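Local coordinates for uncharacterized protein (Vibrio parahaemolyticus M0605, PDB 3X0T) that is the PirA component of a plasmid-encoded toxin, has a jelly roll fold, and probably contributes to pore formation and virulence, at residues Leu51-Ala59 with Gly65-Val73. Sequence-based numbering, arbitrary orientation.
Sequences LTIQYQWGA and GWKVAKSHV
Trp57 carries CG between its backbone N and carbonyl carbon (chi1 71°), which swings the indole across to Lys67, whose own chain bends at chi2 (99°) to run over one ring face. A CH-pi contact results: Lys67 CD lies 3.6 Å from the centroid of the six-membered ring of Trp57, 12° off the ring normal. Beyond it, Lys67 NZ is too distant for more than a weak cation-pi attraction and instead donates to Gly65 O at 3.0 Å, from above the carbonyl plane. Phe89 stacks with the Trp57 indole as well. The two segments form a beta hairpin in one of the two antiparallel four-stranded sheets of the jelly roll; 67-74 is the edge strand, and 51-58 lies between it and 91-98. A classic bulge interrupts their pairing: Tyr55 O accepts from Ala69 N at 2.9 Å and from Lys70 N at 3.2 Å. The register slips by one residue here, and the outer strand turns a corner at Ala69. On the face bearing Gln54 and Gln56, Gln54 NE2 reaches Ser71 OG (2.9 Å) near its own amide plane. Gln56 NE2 approaches Gln54 OE1 (2.9 Å) in the carbonyl plane, so the two bonds, one at each end of the amide, should hold its rotation. Gln56 OE1 sits 3.4 Å from Trp66 CB and accepts a hydrogen bond from Arg93 NH2; the same arginine makes a cation-pi contact with the Trp66 ring.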
loop_
_atom_site.group_PDB
_atom_site.type_symbol
_atom_site.label_atom_id
_atom_site.label_comp_id
_atom_site.label_asym_id
_atom_site.label_seq_id
_atom_site.Cartn_x
_atom_site.Cartn_y
_atom_site.Cartn_z
ATOM N N LEU A 51 -3.313 -11.915 -2.714
ATOM C CA LEU A 51 -3.712 -10.676 -2.027
ATOM C C LEU A 51 -3.948 -9.609 -3.080
ATOM O O LEU A 51 -3.234 -9.549 -4.083
ATOM C CB LEU A 51 -2.575 -10.230 -1.095
ATOM C CG LEU A 51 -2.226 -11.200 0.055
ATOM C CD1 LEU A 51 -0.937 -10.802 0.737
ATOM C CD2 LEU A 51 -3.353 -11.374 0.989
ATOM N N THR A 52 -4.876 -8.682 -2.774
ATOM C CA THR A 52 -4.974 -7.451 -3.583
ATOM C C THR A 52 -4.307 -6.276 -2.851
ATOM O O THR A 52 -4.518 -6.148 -1.644
ATOM C CB THR A 52 -6.429 -7.131 -3.833
ATOM O OG1 THR A 52 -6.962 -8.176 -4.666
ATOM C CG2 THR A 52 -6.605 -5.802 -4.569
ATOM N N ILE A 53 -3.514 -5.480 -3.543
ATOM C CA ILE A 53 -3.023 -4.238 -2.981
ATOM C C ILE A 53 -3.707 -3.091 -3.690
ATOM O O ILE A 53 -3.861 -3.113 -4.934
ATOM C CB ILE A 53 -1.489 -4.161 -3.038
ATOM C CG1 ILE A 53 -0.989 -2.973 -2.196
ATOM C CG2 ILE A 53 -0.931 -4.162 -4.458
ATOM C CD1 ILE A 53 0.507 -2.984 -1.971
ATOM N N GLN A 54 -4.125 -2.092 -2.927
ATOM C CA GLN A 54 -4.766 -0.909 -3.537
ATOM C C GLN A 54 -4.165 0.377 -3.006
ATOM O O GLN A 54 -3.837 0.500 -1.816
ATOM C CB GLN A 54 -6.299 -0.829 -3.276
ATOM C CG GLN A 54 -7.023 -2.065 -3.810
ATOM C CD GLN A 54 -8.469 -1.889 -3.851
ATOM O OE1 GLN A 54 -9.115 -1.242 -2.995
ATOM N NE2 GLN A 54 -9.055 -2.504 -4.912
ATOM N N TYR A 55 -4.045 1.344 -3.901
ATOM C CA TYR A 55 -3.717 2.728 -3.558
ATOM C C TYR A 55 -5.035 3.491 -3.543
ATOM O O TYR A 55 -5.701 3.515 -4.559
ATOM C CB TYR A 55 -2.732 3.319 -4.576
ATOM C CG TYR A 55 -1.908 4.417 -4.029
ATOM C CD1 TYR A 55 -2.478 5.674 -3.704
ATOM C CD2 TYR A 55 -0.558 4.229 -3.733
ATOM C CE1 TYR A 55 -1.714 6.667 -3.102
ATOM C CE2 TYR A 55 0.194 5.213 -3.122
ATOM C CZ TYR A 55 -0.387 6.432 -2.807
ATOM O OH TYR A 55 0.393 7.387 -2.191
ATOM N N GLN A 56 -5.386 4.075 -2.395
ATOM C CA GLN A 56 -6.674 4.743 -2.231
ATOM C C GLN A 56 -6.485 6.199 -1.849
ATOM O O GLN A 56 -5.420 6.560 -1.303
ATOM C CB GLN A 56 -7.493 4.048 -1.168
ATOM C CG GLN A 56 -7.842 2.614 -1.551
ATOM C CD GLN A 56 -8.779 1.952 -0.569
ATOM O OE1 GLN A 56 -9.106 2.517 0.489
ATOM N NE2 GLN A 56 -9.227 0.744 -0.909
ATOM N N TRP A 57 -7.493 7.028 -2.133
ATOM C CA TRP A 57 -7.427 8.443 -1.827
ATOM C C TRP A 57 -8.743 8.921 -1.283
ATOM O O TRP A 57 -9.789 8.293 -1.501
ATOM C CB TRP A 57 -6.952 9.271 -3.041
ATOM C CG TRP A 57 -7.983 9.355 -4.133
ATOM C CD1 TRP A 57 -8.228 8.427 -5.136
ATOM C CD2 TRP A 57 -8.944 10.392 -4.319
ATOM N NE1 TRP A 57 -9.247 8.863 -5.923
ATOM C CE2 TRP A 57 -9.728 10.045 -5.439
ATOM C CE3 TRP A 57 -9.253 11.584 -3.633
ATOM C CZ2 TRP A 57 -10.826 10.841 -5.852
ATOM C CZ3 TRP A 57 -10.332 12.350 -4.043
ATOM C CH2 TRP A 57 -11.092 11.982 -5.153
ATOM N N GLY A 58 -8.708 10.070 -0.614
ATOM C CA GLY A 58 -9.938 10.682 -0.088
ATOM C C GLY A 58 -9.883 12.194 -0.320
ATOM O O GLY A 58 -8.800 12.814 -0.347
ATOM N N ALA A 59 -11.081 12.742 -0.490
ATOM C CA ALA A 59 -11.287 14.197 -0.651
ATOM C C ALA A 59 -11.175 14.883 0.720
ATOM O O ALA A 59 -11.161 14.239 1.775
ATOM C CB ALA A 59 -12.698 14.394 -1.244
ATOM N N GLY A 65 -16.007 8.989 1.292
ATOM C CA GLY A 65 -15.193 7.837 1.701
ATOM C C GLY A 65 -13.994 7.625 0.773
ATOM O O GLY A 65 -13.637 8.487 -0.033
ATOM N N TRP A 66 -13.358 6.492 0.950
ATOM C CA TRP A 66 -12.125 6.182 0.184
ATOM C C TRP A 66 -12.471 5.837 -1.271
ATOM O O TRP A 66 -13.498 5.187 -1.524
ATOM C CB TRP A 66 -11.404 4.975 0.782
ATOM C CG TRP A 66 -10.754 5.301 2.100
ATOM C CD1 TRP A 66 -11.154 4.858 3.356
ATOM C CD2 TRP A 66 -9.581 6.085 2.312
ATOM N NE1 TRP A 66 -10.270 5.347 4.301
ATOM C CE2 TRP A 66 -9.316 6.116 3.693
ATOM C CE3 TRP A 66 -8.732 6.785 1.425
ATOM C CZ2 TRP A 66 -8.212 6.802 4.221
ATOM C CZ3 TRP A 66 -7.662 7.497 1.966
ATOM C CH2 TRP A 66 -7.389 7.492 3.361
ATOM N N LYS A 67 -11.593 6.220 -2.180
ATOM C CA LYS A 67 -11.717 5.889 -3.602
ATOM C C LYS A 67 -10.491 5.147 -4.044
ATOM O O LYS A 67 -9.408 5.350 -3.492
ATOM C CB LYS A 67 -11.846 7.177 -4.450
ATOM C CG LYS A 67 -13.068 8.007 -4.169
ATOM C CD LYS A 67 -12.674 9.203 -3.210
ATOM C CE LYS A 67 -13.796 10.245 -3.023
ATOM N NZ LYS A 67 -14.999 9.723 -2.356
ATOM N N VAL A 68 -10.605 4.259 -5.024
ATOM C CA VAL A 68 -9.529 3.472 -5.518
ATOM C C VAL A 68 -8.820 4.152 -6.711
ATOM O O VAL A 68 -9.459 4.401 -7.729
ATOM C CB VAL A 68 -9.988 2.045 -5.890
ATOM C CG1 VAL A 68 -8.791 1.230 -6.423
ATOM C CG2 VAL A 68 -10.722 1.388 -4.760
ATOM N N ALA A 69 -7.541 4.462 -6.541
ATOM C CA ALA A 69 -6.717 4.987 -7.647
ATOM C C ALA A 69 -6.003 3.867 -8.378
ATOM O O ALA A 69 -5.792 4.007 -9.599
ATOM C CB ALA A 69 -5.693 5.996 -7.138
ATOM N N LYS A 70 -5.533 2.823 -7.694
ATOM C CA LYS A 70 -4.790 1.710 -8.304
ATOM C C LYS A 70 -5.129 0.448 -7.564
ATOM O O LYS A 70 -5.351 0.483 -6.341
ATOM C CB LYS A 70 -3.291 1.933 -8.270
ATOM C CG LYS A 70 -2.765 3.126 -9.077
ATOM C CD LYS A 70 -1.237 3.107 -9.268
ATOM C CE LYS A 70 -0.730 4.159 -10.209
ATOM N NZ LYS A 70 0.725 3.859 -10.443
ATOM N N SER A 71 -5.138 -0.678 -8.275
ATOM C CA SER A 71 -5.376 -1.964 -7.658
ATOM C C SER A 71 -4.599 -3.057 -8.384
ATOM O O SER A 71 -4.511 -2.974 -9.625
ATOM C CB SER A 71 -6.870 -2.275 -7.686
ATOM O OG SER A 71 -7.213 -3.428 -6.944
ATOM N N HIS A 72 -4.063 -4.046 -7.722
ATOM C CA HIS A 72 -3.344 -5.119 -8.399
ATOM C C HIS A 72 -3.385 -6.366 -7.501
ATOM O O HIS A 72 -3.317 -6.275 -6.284
ATOM C CB HIS A 72 -1.877 -4.699 -8.604
ATOM C CG HIS A 72 -1.121 -5.654 -9.430
ATOM N ND1 HIS A 72 -1.107 -5.622 -10.803
ATOM C CD2 HIS A 72 -0.342 -6.696 -9.063
ATOM C CE1 HIS A 72 -0.375 -6.631 -11.252
ATOM N NE2 HIS A 72 0.136 -7.260 -10.215
ATOM N N VAL A 73 -3.432 -7.556 -8.141
ATOM C CA VAL A 73 -3.470 -8.835 -7.426
ATOM C C VAL A 73 -2.093 -9.417 -7.419
ATOM O O VAL A 73 -1.441 -9.526 -8.493
ATOM C CB VAL A 73 -4.477 -9.804 -7.996
ATOM C CG1 VAL A 73 -4.414 -11.147 -7.284
ATOM C CG2 VAL A 73 -5.861 -9.222 -7.964
HETATM O O HOH W 1 -13.207 11.161 0.368
#